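Long-range contacts in 1-deoxy-D-xylulose 5-phosphate reductoisomerase (Moraxella catarrhalis, PDB 4ZQG), which catalyses the NAD(P)H-dependent rearrangement and reduction of 1-deoxy-D-xylulose 5-phosphate to 2-C-methyl-D-erythritol 4-phosphate in the MEP pathway of isoprenoid synthesis, and is inhibited by fosmidomycin: residues 29-33 against 289-295; 34-39 against 92-98; 159-165 against 261-266; 333-338 against 377-381. One frame throughout, in Å; residues are numbered along the deposited sequence.

Contact 1 of 4, residues 29-33 against 289-295; sequences HPNRY and AYPERIK
Arg32 swings CG away from its own amide nitrogen (chi1 -157°) and bends at chi3, so the guanidinium reaches across to Glu292 and Ile294; His29 sets CG anti to the carbonyl carbon, beside the backbone N (chi1 -67°), which carries the imidazole to the backbone of Lys295. Ile294 stands between them. Its CG2 lies 3.8 Å from Arg32 CZ, over the centre of one guanidinium face, and its CD1 sits 4.1 Å from the centroid of the His29 ring in a CH-pi contact. Both flat groups use their edges for polar bonds. His29 NE2 donates to Lys295 O at 2.8 Å, and Arg32 NH2 makes a salt bridge with Glu292 OE1 at 2.7 Å. That oxygen lies in the guanidinium plane; the donor meets it on the syn side, somewhat out of the carboxylate plane, the two planes being 42° apart. Tyr33 OH comes within 3.6 Å of Ala289 CA and also makes a weak hydrogen bond to Leu288 O. Glu292 OE2 is hydrogen-bonded to Ser179 OG of the second subunit. The contact thus joins the loop between helix 17-26 and strand 33-39 of the Rossmann domain to the turn that leaves helix 281-289, with the Tyr33 ring packed on strand 7-12.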
loop_
_atom_site.group_PDB
_atom_site.type_symbol
_atom_site.label_atom_id
_atom_site.label_comp_id
_atom_site.label_asym_id
_atom_site.label_seq_id
_atom_site.Cartn_x
_atom_site.Cartn_y
_atom_site.Cartn_z
ATOM N N HIS A 29 -12.475 20.624 -11.023
ATOM C CA HIS A 29 -12.979 20.896 -9.688
ATOM C C HIS A 29 -13.143 22.383 -9.497
ATOM O O HIS A 29 -12.432 22.987 -8.694
ATOM C CB HIS A 29 -12.001 20.314 -8.668
ATOM C CG HIS A 29 -11.965 18.825 -8.695
ATOM N ND1 HIS A 29 -12.990 18.060 -8.199
ATOM C CD2 HIS A 29 -11.074 17.965 -9.228
ATOM C CE1 HIS A 29 -12.730 16.791 -8.421
ATOM N NE2 HIS A 29 -11.568 16.710 -9.037
ATOM N N PRO A 30 -14.106 22.982 -10.218
ATOM C CA PRO A 30 -14.151 24.444 -10.357
ATOM C C PRO A 30 -14.433 25.130 -9.046
ATOM O O PRO A 30 -13.751 26.079 -8.720
ATOM C CB PRO A 30 -15.298 24.680 -11.354
ATOM C CG PRO A 30 -15.678 23.333 -11.889
ATOM C CD PRO A 30 -15.290 22.348 -10.828
ATOM N N ASN A 31 -15.394 24.650 -8.275
ATOM C CA ASN A 31 -15.781 25.382 -7.066
ATOM C C ASN A 31 -15.236 24.783 -5.799
ATOM O O ASN A 31 -15.921 24.722 -4.781
ATOM C CB ASN A 31 -17.314 25.503 -6.960
ATOM C CG ASN A 31 -17.911 26.395 -8.036
ATOM O OD1 ASN A 31 -18.971 26.085 -8.564
ATOM N ND2 ASN A 31 -17.236 27.504 -8.368
ATOM N N ARG A 32 -13.995 24.338 -5.879
ATOM C CA ARG A 32 -13.280 23.770 -4.759
ATOM C C ARG A 32 -12.025 24.608 -4.473
ATOM O O ARG A 32 -11.645 24.814 -3.324
ATOM C CB ARG A 32 -12.919 22.315 -5.127
ATOM C CG ARG A 32 -12.654 21.373 -3.971
ATOM C CD ARG A 32 -12.722 19.916 -4.415
ATOM N NE ARG A 32 -13.353 19.071 -3.400
ATOM C CZ ARG A 32 -12.793 18.739 -2.233
ATOM N NH1 ARG A 32 -11.572 19.170 -1.904
ATOM N NH2 ARG A 32 -13.462 17.971 -1.375
ATOM N N TYR A 33 -11.392 25.076 -5.539
ATOM C CA TYR A 33 -10.121 25.754 -5.493
ATOM C C TYR A 33 -10.271 27.101 -6.162
ATOM O O TYR A 33 -10.990 27.213 -7.121
ATOM C CB TYR A 33 -9.087 24.906 -6.238
ATOM C CG TYR A 33 -8.951 23.528 -5.621
ATOM C CD1 TYR A 33 -8.410 23.392 -4.347
ATOM C CD2 TYR A 33 -9.381 22.385 -6.279
ATOM C CE1 TYR A 33 -8.287 22.159 -3.737
ATOM C CE2 TYR A 33 -9.276 21.133 -5.674
ATOM C CZ TYR A 33 -8.718 21.026 -4.391
ATOM O OH TYR A 33 -8.591 19.823 -3.721
ATOM N N ALA A 289 -6.206 17.427 -2.276
ATOM C CA ALA A 289 -7.410 17.235 -1.508
ATOM C C ALA A 289 -7.140 16.756 -0.098
ATOM O O ALA A 289 -8.044 16.768 0.709
ATOM C CB ALA A 289 -8.322 16.297 -2.219
ATOM N N TYR A 290 -5.904 16.360 0.207
ATOM C CA TYR A 290 -5.585 15.739 1.494
ATOM C C TYR A 290 -6.171 16.548 2.650
ATOM O O TYR A 290 -6.116 17.779 2.618
ATOM C CB TYR A 290 -4.074 15.622 1.639
ATOM C CG TYR A 290 -3.644 14.923 2.884
ATOM C CD1 TYR A 290 -3.258 13.594 2.853
ATOM C CD2 TYR A 290 -3.605 15.595 4.116
ATOM C CE1 TYR A 290 -2.872 12.949 4.024
ATOM C CE2 TYR A 290 -3.205 14.955 5.267
ATOM C CZ TYR A 290 -2.842 13.632 5.211
ATOM O OH TYR A 290 -2.465 12.974 6.360
ATOM N N PRO A 291 -6.753 15.902 3.675
ATOM C CA PRO A 291 -6.845 14.463 3.856
ATOM C C PRO A 291 -8.020 13.784 3.117
ATOM O O PRO A 291 -8.237 12.577 3.254
ATOM C CB PRO A 291 -7.075 14.365 5.351
ATOM C CG PRO A 291 -7.980 15.525 5.612
ATOM C CD PRO A 291 -7.525 16.616 4.705
ATOM N N GLU A 292 -8.790 14.554 2.372
ATOM C CA GLU A 292 -9.802 13.976 1.515
ATOM C C GLU A 292 -9.203 13.468 0.191
ATOM O O GLU A 292 -7.993 13.569 -0.044
ATOM C CB GLU A 292 -10.868 15.003 1.236
ATOM C CG GLU A 292 -11.618 15.491 2.448
ATOM C CD GLU A 292 -12.809 16.338 2.021
ATOM O OE1 GLU A 292 -12.689 17.141 1.071
ATOM O OE2 GLU A 292 -13.888 16.191 2.613
ATOM N N ARG A 293 -10.061 12.888 -0.646
ATOM C CA ARG A 293 -9.660 12.486 -1.977
ATOM C C ARG A 293 -10.709 12.901 -2.979
ATOM O O ARG A 293 -11.877 13.060 -2.632
ATOM C CB ARG A 293 -9.462 10.974 -2.055
ATOM C CG ARG A 293 -8.452 10.419 -1.053
ATOM C CD ARG A 293 -7.677 9.305 -1.690
ATOM N NE ARG A 293 -6.710 8.691 -0.793
ATOM C CZ ARG A 293 -5.550 8.165 -1.176
ATOM N NH1 ARG A 293 -5.158 8.192 -2.454
ATOM N NH2 ARG A 293 -4.764 7.634 -0.287
ATOM N N ILE A 294 -10.274 13.041 -4.221
ATOM C CA ILE A 294 -11.087 13.569 -5.314
ATOM C C ILE A 294 -10.682 12.881 -6.600
ATOM O O ILE A 294 -9.552 12.406 -6.716
ATOM C CB ILE A 294 -10.855 15.073 -5.496
ATOM C CG1 ILE A 294 -9.361 15.352 -5.668
ATOM C CG2 ILE A 294 -11.383 15.828 -4.290
ATOM C CD1 ILE A 294 -9.026 16.732 -6.109
ATOM N N LYS A 295 -11.594 12.818 -7.560
ATOM C CA LYS A 295 -11.255 12.313 -8.892
ATOM C C LYS A 295 -10.105 13.125 -9.486
ATOM O O LYS A 295 -10.051 14.314 -9.306
ATOM C CB LYS A 295 -12.466 12.369 -9.799
ATOM C CG LYS A 295 -13.481 11.307 -9.459
ATOM C CD LYS A 295 -14.806 11.448 -10.183
ATOM C CE LYS A 295 -15.471 10.107 -10.437
ATOM N NZ LYS A 295 -16.650 10.284 -11.340
#

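Contact 2 of 4, residues 34-39 against 92-98; sequences RIHALT and IASDEAV
His36 meets Asp95, Ala97 and Val98 at one end of this contact, and Ala37 and Thr39 meet Ile92 at the other. The tightly packed part takes in both ends. Ala37 CB rests 3.7 Å from Ile92 CG2, and Ile92 CD1 runs on to Thr39 CG2 at 3.9 Å, where Thr39 and Ile92 slide past each other in opposite directions. Val98 CG2 presses obliquely on the imidazole, 3.3 Å from His36 CD2. Ile92 also touches Ala10 and Cys60 on the neighbouring strands, so the end of helix 85-93 is seated on the parallel sheet of the Rossmann domain. Thr39 OG1 is taken by Gly13 N, close to the bound NAD.

The looser side is at the exposed Ala97, whose CB lies 3.7 Å from His36 CE1, and at the partly exposed Arg34, whose NH1 and NH2 each make a weak hydrogen bond to His36 ND1 at 3.4 Å. His36 has CG anti to the backbone N (chi1 177°), which extends the imidazole across to the turn. NE2 donates to Asp95 OD2 at 3.0 Å, meeting the oxygen from above the carboxylate plane, with ring and carboxylate 80° apart.

Asp95 OD1 accepts from Ala97 N at 2.7 Å, an Asx turn that fixes the carboxylate, and OD2 also forms a salt bridge with Lys58 NZ. The ring is therefore held at both nitrogens, NE2 donating and ND1 accepting weakly, consistent with the NE2-H tautomer. The arginine beside ND1 would tend to disfavour a second proton there, whereas the carboxylate would tend to stabilise a positive ring; Lys58 probably tempers that pull.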
loop_
_atom_site.group_PDB
_atom_site.type_symbol
_atom_site.label_atom_id
_atom_site.label_comp_id
_atom_site.label_asym_id
_atom_site.label_seq_id
_atom_site.Cartn_x
_atom_site.Cartn_y
_atom_site.Cartn_z
ATOM N N ARG A 34 -9.603 28.112 -5.630
ATOM C CA ARG A 34 -9.535 29.448 -6.201
ATOM C C ARG A 34 -8.076 29.709 -6.579
ATOM O O ARG A 34 -7.205 29.577 -5.734
ATOM C CB ARG A 34 -10.006 30.496 -5.151
ATOM C CG ARG A 34 -9.761 31.949 -5.551
ATOM C CD ARG A 34 -10.330 32.996 -4.585
ATOM N NE ARG A 34 -9.402 33.325 -3.500
ATOM C CZ ARG A 34 -8.313 34.082 -3.622
ATOM N NH1 ARG A 34 -7.969 34.620 -4.798
ATOM N NH2 ARG A 34 -7.554 34.290 -2.552
ATOM N N ILE A 35 -7.802 30.113 -7.815
ATOM C CA ILE A 35 -6.435 30.462 -8.199
ATOM C C ILE A 35 -6.105 31.892 -7.802
ATOM O O ILE A 35 -6.631 32.809 -8.332
ATOM C CB ILE A 35 -6.202 30.375 -9.700
ATOM C CG1 ILE A 35 -6.639 29.030 -10.274
ATOM C CG2 ILE A 35 -4.749 30.650 -10.001
ATOM C CD1 ILE A 35 -6.175 27.835 -9.521
ATOM N N HIS A 36 -5.211 32.084 -6.866
ATOM C CA HIS A 36 -4.813 33.405 -6.490
ATOM C C HIS A 36 -3.612 33.843 -7.297
ATOM O O HIS A 36 -3.487 35.021 -7.577
ATOM C CB HIS A 36 -4.490 33.408 -5.022
ATOM C CG HIS A 36 -3.988 34.710 -4.519
ATOM N ND1 HIS A 36 -4.829 35.716 -4.101
ATOM C CD2 HIS A 36 -2.725 35.163 -4.335
ATOM C CE1 HIS A 36 -4.102 36.742 -3.697
ATOM N NE2 HIS A 36 -2.825 36.418 -3.801
ATOM N N ALA A 37 -2.718 32.931 -7.681
ATOM C CA ALA A 37 -1.542 33.337 -8.439
ATOM C C ALA A 37 -0.974 32.247 -9.299
ATOM O O ALA A 37 -1.176 31.112 -9.029
ATOM C CB ALA A 37 -0.474 33.861 -7.518
ATOM N N LEU A 38 -0.282 32.635 -10.367
ATOM C CA LEU A 38 0.338 31.709 -11.321
ATOM C C LEU A 38 1.646 32.344 -11.726
ATOM O O LEU A 38 1.701 33.539 -11.792
ATOM C CB LEU A 38 -0.519 31.563 -12.574
ATOM C CG LEU A 38 -1.952 31.098 -12.392
ATOM C CD1 LEU A 38 -2.699 31.229 -13.700
ATOM C CD2 LEU A 38 -1.983 29.652 -11.968
ATOM N N THR A 39 2.692 31.572 -11.966
ATOM C CA THR A 39 3.966 32.131 -12.342
ATOM C C THR A 39 4.596 31.355 -13.443
ATOM O O THR A 39 4.396 30.153 -13.543
ATOM C CB THR A 39 4.987 32.119 -11.201
ATOM O OG1 THR A 39 5.702 30.865 -11.145
ATOM C CG2 THR A 39 4.330 32.478 -9.857
ATOM N N ILE A 92 4.335 36.175 -3.626
ATOM C CA ILE A 92 3.227 35.276 -3.872
ATOM C C ILE A 92 3.257 34.156 -2.874
ATOM O O ILE A 92 2.220 33.781 -2.327
ATOM C CB ILE A 92 3.307 34.689 -5.279
ATOM C CG1 ILE A 92 2.723 35.670 -6.274
ATOM C CG2 ILE A 92 2.538 33.381 -5.376
ATOM C CD1 ILE A 92 3.292 35.485 -7.657
ATOM N N ALA A 93 4.457 33.622 -2.630
ATOM C CA ALA A 93 4.625 32.531 -1.678
ATOM C C ALA A 93 4.263 32.878 -0.246
ATOM O O ALA A 93 3.897 31.973 0.501
ATOM C CB ALA A 93 6.032 31.988 -1.733
ATOM N N SER A 94 4.361 34.156 0.149
ATOM C CA SER A 94 4.034 34.563 1.527
ATOM C C SER A 94 2.773 35.385 1.652
ATOM O O SER A 94 2.452 35.903 2.722
ATOM C CB SER A 94 5.197 35.325 2.160
ATOM O OG SER A 94 5.590 36.409 1.373
ATOM N N ASP A 95 2.035 35.459 0.567
ATOM C CA ASP A 95 0.887 36.313 0.471
ATOM C C ASP A 95 -0.144 35.886 1.511
ATOM O O ASP A 95 -0.512 34.706 1.617
ATOM C CB ASP A 95 0.366 36.237 -0.977
ATOM C CG ASP A 95 -0.744 37.212 -1.271
ATOM O OD1 ASP A 95 -1.685 37.279 -0.451
ATOM O OD2 ASP A 95 -0.685 37.867 -2.358
ATOM N N GLU A 96 -0.623 36.873 2.269
ATOM C CA GLU A 96 -1.577 36.630 3.358
ATOM C C GLU A 96 -2.828 35.948 2.817
ATOM O O GLU A 96 -3.463 35.204 3.511
ATOM C CB GLU A 96 -1.886 37.939 4.100
ATOM C CG GLU A 96 -2.942 37.873 5.200
ATOM N N ALA A 97 -3.139 36.163 1.548
ATOM C CA ALA A 97 -4.371 35.639 0.952
ATOM C C ALA A 97 -4.268 34.260 0.331
ATOM O O ALA A 97 -5.275 33.741 -0.145
ATOM C CB ALA A 97 -4.879 36.623 -0.108
ATOM N N VAL A 98 -3.059 33.701 0.305
ATOM C CA VAL A 98 -2.795 32.376 -0.266
ATOM C C VAL A 98 -2.847 31.301 0.815
ATOM O O VAL A 98 -2.141 31.391 1.812
ATOM C CB VAL A 98 -1.384 32.344 -0.866
ATOM C CG1 VAL A 98 -0.998 30.959 -1.296
ATOM C CG2 VAL A 98 -1.294 33.241 -2.054
#

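Contact 3 of 4, residues 159-165 against 261-266; sequences AIYQCLP and HSLVEY
A helix lying on a beta-sheet is the motif here: the last turn of helix 155-162 and the residues after it pack on strand 260-266, an inner strand of the mixed four-stranded sheet. At the start of the strand segment Ala159 CB lies 4.0 Å from His261 CB, and Ile160 CG1 sits 3.9 Å from Ser262 CB. Val264 is at the centre of the apolar packing. Its CG2, anti to the carbonyl carbon, touches both Ile160 CG2 and Cys163 CB at 3.9 Å, while the other branch, CG1, reaches Leu164 CD2 at 4.2 Å. Ile160 and Leu164 each cross the valine at about a right angle, and both also rest on Phe243 of helix 230-243.

Tyr266 closes the far end. Its hydroxyl donates to Cys163 O at 2.7 Å, in the carbonyl plane, and Pro165 CD approaches the same OH at 3.5 Å near the ring plane. The ring takes part in a cation-pi contact with Arg293 of the second subunit. Asp154, just before helix 155-162, and Glu156 in its first turn form the magnesium site with Glu235 of helix 230-243. Chemically, an apolar seam ends in one directed bond, which satisfies a buried carbonyl where the helix has run out.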
loop_
_atom_site.group_PDB
_atom_site.type_symbol
_atom_site.label_atom_id
_atom_site.label_comp_id
_atom_site.label_asym_id
_atom_site.label_seq_id
_atom_site.Cartn_x
_atom_site.Cartn_y
_atom_site.Cartn_z
ATOM N N ALA A 159 3.762 8.357 -2.960
ATOM C CA ALA A 159 3.511 6.927 -2.640
ATOM C C ALA A 159 3.876 6.567 -1.218
ATOM O O ALA A 159 3.036 6.146 -0.445
ATOM C CB ALA A 159 4.266 6.031 -3.574
ATOM N N ILE A 160 5.130 6.789 -0.864
ATOM C CA ILE A 160 5.583 6.563 0.502
ATOM C C ILE A 160 4.675 7.264 1.495
ATOM O O ILE A 160 4.274 6.695 2.500
ATOM C CB ILE A 160 7.045 7.026 0.675
ATOM C CG1 ILE A 160 7.986 6.049 -0.022
ATOM C CG2 ILE A 160 7.415 7.110 2.131
ATOM C CD1 ILE A 160 9.356 6.618 -0.215
ATOM N N TYR A 161 4.341 8.510 1.224
ATOM C CA TYR A 161 3.520 9.251 2.160
ATOM C C TYR A 161 2.144 8.590 2.361
ATOM O O TYR A 161 1.629 8.488 3.472
ATOM C CB TYR A 161 3.364 10.670 1.616
ATOM C CG TYR A 161 2.595 11.600 2.517
ATOM C CD1 TYR A 161 3.252 12.391 3.444
ATOM C CD2 TYR A 161 1.221 11.692 2.428
ATOM C CE1 TYR A 161 2.556 13.278 4.252
ATOM C CE2 TYR A 161 0.519 12.556 3.233
ATOM C CZ TYR A 161 1.195 13.362 4.134
ATOM O OH TYR A 161 0.492 14.197 4.957
ATOM N N GLN A 162 1.539 8.166 1.258
ATOM C CA GLN A 162 0.285 7.457 1.293
ATOM C C GLN A 162 0.373 6.137 2.056
ATOM O O GLN A 162 -0.619 5.677 2.618
ATOM C CB GLN A 162 -0.183 7.141 -0.127
ATOM C CG GLN A 162 -0.740 8.322 -0.927
ATOM C CD GLN A 162 -1.560 7.856 -2.094
ATOM O OE1 GLN A 162 -2.525 7.123 -1.928
ATOM N NE2 GLN A 162 -1.189 8.280 -3.274
ATOM N N CYS A 163 1.557 5.536 2.058
ATOM C CA CYS A 163 1.784 4.280 2.708
ATOM C C CYS A 163 2.303 4.368 4.179
ATOM O O CYS A 163 2.763 3.367 4.740
ATOM C CB CYS A 163 2.735 3.479 1.838
ATOM S SG CYS A 163 1.892 2.869 0.349
ATOM N N LEU A 164 2.174 5.541 4.809
ATOM C CA LEU A 164 2.702 5.799 6.144
ATOM C C LEU A 164 1.548 6.055 7.105
ATOM O O LEU A 164 0.488 6.518 6.710
ATOM C CB LEU A 164 3.681 6.980 6.106
ATOM C CG LEU A 164 5.115 6.676 5.654
ATOM C CD1 LEU A 164 5.983 7.906 5.513
ATOM C CD2 LEU A 164 5.809 5.762 6.669
ATOM N N PRO A 165 1.715 5.719 8.383
ATOM C CA PRO A 165 0.547 5.913 9.227
ATOM C C PRO A 165 0.264 7.402 9.379
ATOM O O PRO A 165 1.148 8.212 9.122
ATOM C CB PRO A 165 0.953 5.285 10.565
ATOM C CG PRO A 165 2.207 4.552 10.340
ATOM C CD PRO A 165 2.815 5.003 9.065
ATOM N N HIS A 261 5.075 2.561 -7.511
ATOM C CA HIS A 261 5.776 3.819 -7.338
ATOM C C HIS A 261 6.681 3.985 -6.129
ATOM O O HIS A 261 7.441 4.924 -6.062
ATOM C CB HIS A 261 4.771 4.968 -7.415
ATOM C CG HIS A 261 4.056 5.006 -8.728
ATOM N ND1 HIS A 261 2.695 5.117 -8.839
ATOM C CD2 HIS A 261 4.524 4.852 -9.987
ATOM C CE1 HIS A 261 2.358 5.073 -10.115
ATOM N NE2 HIS A 261 3.451 4.912 -10.832
ATOM N N SER A 262 6.610 3.076 -5.176
ATOM C CA SER A 262 7.559 2.975 -4.067
ATOM C C SER A 262 6.891 2.145 -3.008
ATOM O O SER A 262 5.698 1.835 -3.142
ATOM C CB SER A 262 8.010 4.339 -3.512
ATOM O OG SER A 262 9.142 4.766 -4.234
ATOM N N LEU A 263 7.676 1.742 -1.999
ATOM C CA LEU A 263 7.155 0.930 -0.916
ATOM C C LEU A 263 7.679 1.359 0.446
ATOM O O LEU A 263 8.724 2.018 0.563
ATOM C CB LEU A 263 7.432 -0.560 -1.161
ATOM C CG LEU A 263 7.298 -1.076 -2.598
ATOM C CD1 LEU A 263 8.608 -0.955 -3.331
ATOM C CD2 LEU A 263 6.875 -2.525 -2.620
ATOM N N VAL A 264 6.914 1.010 1.468
ATOM C CA VAL A 264 7.332 1.117 2.822
ATOM C C VAL A 264 7.300 -0.257 3.454
ATOM O O VAL A 264 6.254 -0.869 3.569
ATOM C CB VAL A 264 6.404 2.022 3.592
ATOM C CG1 VAL A 264 6.793 2.041 5.042
ATOM C CG2 VAL A 264 6.492 3.424 3.009
ATOM N N GLU A 265 8.478 -0.722 3.862
ATOM C CA GLU A 265 8.663 -1.992 4.542
ATOM C C GLU A 265 8.547 -1.855 6.039
ATOM O O GLU A 265 9.251 -1.066 6.618
ATOM C CB GLU A 265 10.046 -2.518 4.225
ATOM C CG GLU A 265 10.386 -3.784 4.972
ATOM C CD GLU A 265 11.647 -4.434 4.500
ATOM O OE1 GLU A 265 12.454 -3.805 3.757
ATOM O OE2 GLU A 265 11.833 -5.595 4.929
ATOM N N TYR A 266 7.651 -2.647 6.634
ATOM C CA TYR A 266 7.428 -2.731 8.078
ATOM C C TYR A 266 8.080 -3.980 8.729
ATOM O O TYR A 266 8.452 -4.944 8.061
ATOM C CB TYR A 266 5.928 -2.729 8.369
ATOM C CG TYR A 266 5.238 -1.417 8.026
ATOM C CD1 TYR A 266 4.949 -0.486 9.016
ATOM C CD2 TYR A 266 4.877 -1.115 6.726
ATOM C CE1 TYR A 266 4.319 0.688 8.729
ATOM C CE2 TYR A 266 4.256 0.069 6.423
ATOM C CZ TYR A 266 3.982 0.983 7.417
ATOM O OH TYR A 266 3.364 2.196 7.120
#

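Contact 4 of 4, residues 333-338 against 377-381; sequences TGACIA and YSQDF
The ring of Tyr377 carries Ala335 CB over one face, 4.0 Å from the ring centroid in a CH-pi contact, and has Ala338 CB at its edge, 3.8 Å from the hydroxyl OH. The Phe381 ring is covered on both sides: Ile337 CD1 lies over one face, 4.1 Å from CD1 of the phenylalanine, and Gln379 CB of its own loop lies over the opposite one. Thr333 CG2 approaches obliquely, 3.7 Å from Phe381 CB.

Both rings also meet Gly334. Phe381 CE2 lies 3.3 Å from Gly334 CA, and Tyr377 CD1 is 3.6 Å from Gly334 C, so aromatic atoms come directly against the glycine backbone. For Tyr377, chi1 of -71° sets the ring beside the backbone N and lays it along the first turn of helix 333-351.

The polar ends look elsewhere: Tyr377 OH bonds to Leu368 O, and Thr333 OG1 to Asp137 of helix 130-146. Phe381 and Ile337 also share Ile391 of helix 387-409. What joins the loop 377-381 to the helix is thus dispersion and shape, with the hydroxyls spent on tying in other parts of the fold.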
loop_
_atom_site.group_PDB
_atom_site.type_symbol
_atom_site.label_atom_id
_atom_site.label_comp_id
_atom_site.label_asym_id
_atom_site.label_seq_id
_atom_site.Cartn_x
_atom_site.Cartn_y
_atom_site.Cartn_z
ATOM N N THR A 333 24.708 18.354 3.779
ATOM C CA THR A 333 24.111 19.310 2.850
ATOM C C THR A 333 25.096 19.967 1.851
ATOM O O THR A 333 24.823 20.051 0.680
ATOM C CB THR A 333 23.305 20.369 3.603
ATOM O OG1 THR A 333 22.124 19.751 4.142
ATOM C CG2 THR A 333 22.886 21.503 2.641
ATOM N N GLY A 334 26.237 20.418 2.301
ATOM C CA GLY A 334 27.255 20.854 1.386
ATOM C C GLY A 334 27.483 19.936 0.213
ATOM O O GLY A 334 27.527 20.371 -0.912
ATOM N N ALA A 335 27.634 18.652 0.436
ATOM C CA ALA A 335 27.924 17.741 -0.676
ATOM C C ALA A 335 26.733 17.541 -1.567
ATOM O O ALA A 335 26.886 17.146 -2.708
ATOM C CB ALA A 335 28.380 16.398 -0.161
ATOM N N CYS A 336 25.549 17.735 -1.016
ATOM C CA CYS A 336 24.310 17.609 -1.784
ATOM C C CYS A 336 24.108 18.757 -2.754
ATOM O O CYS A 336 23.608 18.560 -3.865
ATOM C CB CYS A 336 23.119 17.479 -0.850
ATOM S SG CYS A 336 23.150 15.860 -0.056
ATOM N N ILE A 337 24.545 19.937 -2.320
ATOM C CA ILE A 337 24.624 21.123 -3.141
ATOM C C ILE A 337 25.669 20.925 -4.220
ATOM O O ILE A 337 25.387 21.037 -5.400
ATOM C CB ILE A 337 24.922 22.337 -2.272
ATOM C CG1 ILE A 337 23.690 22.620 -1.436
ATOM C CG2 ILE A 337 25.326 23.539 -3.133
ATOM C CD1 ILE A 337 23.935 23.576 -0.307
ATOM N N ALA A 338 26.879 20.593 -3.825
ATOM C CA ALA A 338 27.872 20.237 -4.813
ATOM C C ALA A 338 27.209 19.298 -5.791
ATOM O O ALA A 338 27.305 19.506 -6.970
ATOM C CB ALA A 338 29.082 19.576 -4.165
ATOM N N TYR A 377 31.855 21.879 2.965
ATOM C CA TYR A 377 31.043 20.784 3.468
ATOM C C TYR A 377 30.687 20.872 4.947
ATOM O O TYR A 377 29.589 20.448 5.320
ATOM C CB TYR A 377 31.708 19.444 3.202
ATOM C CG TYR A 377 31.713 19.044 1.756
ATOM C CD1 TYR A 377 31.050 19.782 0.777
ATOM C CD2 TYR A 377 32.352 17.907 1.371
ATOM C CE1 TYR A 377 31.052 19.376 -0.533
ATOM C CE2 TYR A 377 32.353 17.492 0.063
ATOM C CZ TYR A 377 31.702 18.238 -0.891
ATOM O OH TYR A 377 31.749 17.781 -2.182
ATOM N N SER A 378 31.563 21.450 5.767
ATOM C CA SER A 378 31.346 21.480 7.215
ATOM C C SER A 378 30.605 22.726 7.689
ATOM O O SER A 378 30.597 23.025 8.886
ATOM C CB SER A 378 32.680 21.410 7.950
ATOM O OG SER A 378 33.434 22.591 7.701
ATOM N N GLN A 379 29.949 23.429 6.780
ATOM C CA GLN A 379 29.229 24.632 7.174
ATOM C C GLN A 379 27.809 24.374 7.687
ATOM O O GLN A 379 27.249 23.295 7.502
ATOM C CB GLN A 379 29.221 25.652 6.034
ATOM C CG GLN A 379 29.587 27.020 6.557
ATOM C CD GLN A 379 29.829 28.027 5.468
ATOM O OE1 GLN A 379 29.922 27.682 4.276
ATOM N NE2 GLN A 379 29.922 29.299 5.865
ATOM N N ASP A 380 27.259 25.382 8.356
ATOM C CA ASP A 380 25.909 25.319 8.882
ATOM C C ASP A 380 24.934 25.913 7.863
ATOM O O ASP A 380 24.485 27.053 7.975
ATOM C CB ASP A 380 25.788 26.063 10.213
ATOM C CG ASP A 380 24.478 25.737 10.946
ATOM O OD1 ASP A 380 23.792 24.751 10.563
ATOM O OD2 ASP A 380 24.138 26.473 11.906
ATOM N N PHE A 381 24.605 25.089 6.878
ATOM C CA PHE A 381 23.674 25.429 5.837
ATOM C C PHE A 381 22.260 25.524 6.368
ATOM O O PHE A 381 21.362 25.885 5.624
ATOM C CB PHE A 381 23.748 24.392 4.728
ATOM C CG PHE A 381 25.039 24.423 3.968
ATOM C CD1 PHE A 381 25.309 25.467 3.079
ATOM C CD2 PHE A 381 25.983 23.412 4.110
ATOM C CE1 PHE A 381 26.515 25.507 2.372
ATOM C CE2 PHE A 381 27.171 23.426 3.396
ATOM C CZ PHE A 381 27.442 24.481 2.522
#

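Contacts 1 and 2 adjoin in sequence at strand 33-39, their centres 18 Å apart; contact 2 lies wholly within the Rossmann domain, while contact 1 reaches from it to the segment after helix 281-289. Contacts 2 and 3 both fall between the two halves of contact 1 along the chain, and contact 4 follows them all. Contact 3, on the mixed sheet, touches contact 1 directly through Arg293 NH2 and Gln162 OE1, 2.8 Å apart, and both reach the second subunit. Contact 4 stands apart in the C-terminal helices, its centre about 38 Å from contact 1. Contact 1 thus bridges regions, contact 3 belongs to the part carrying the metal site, and contacts 2 and 4 are internal.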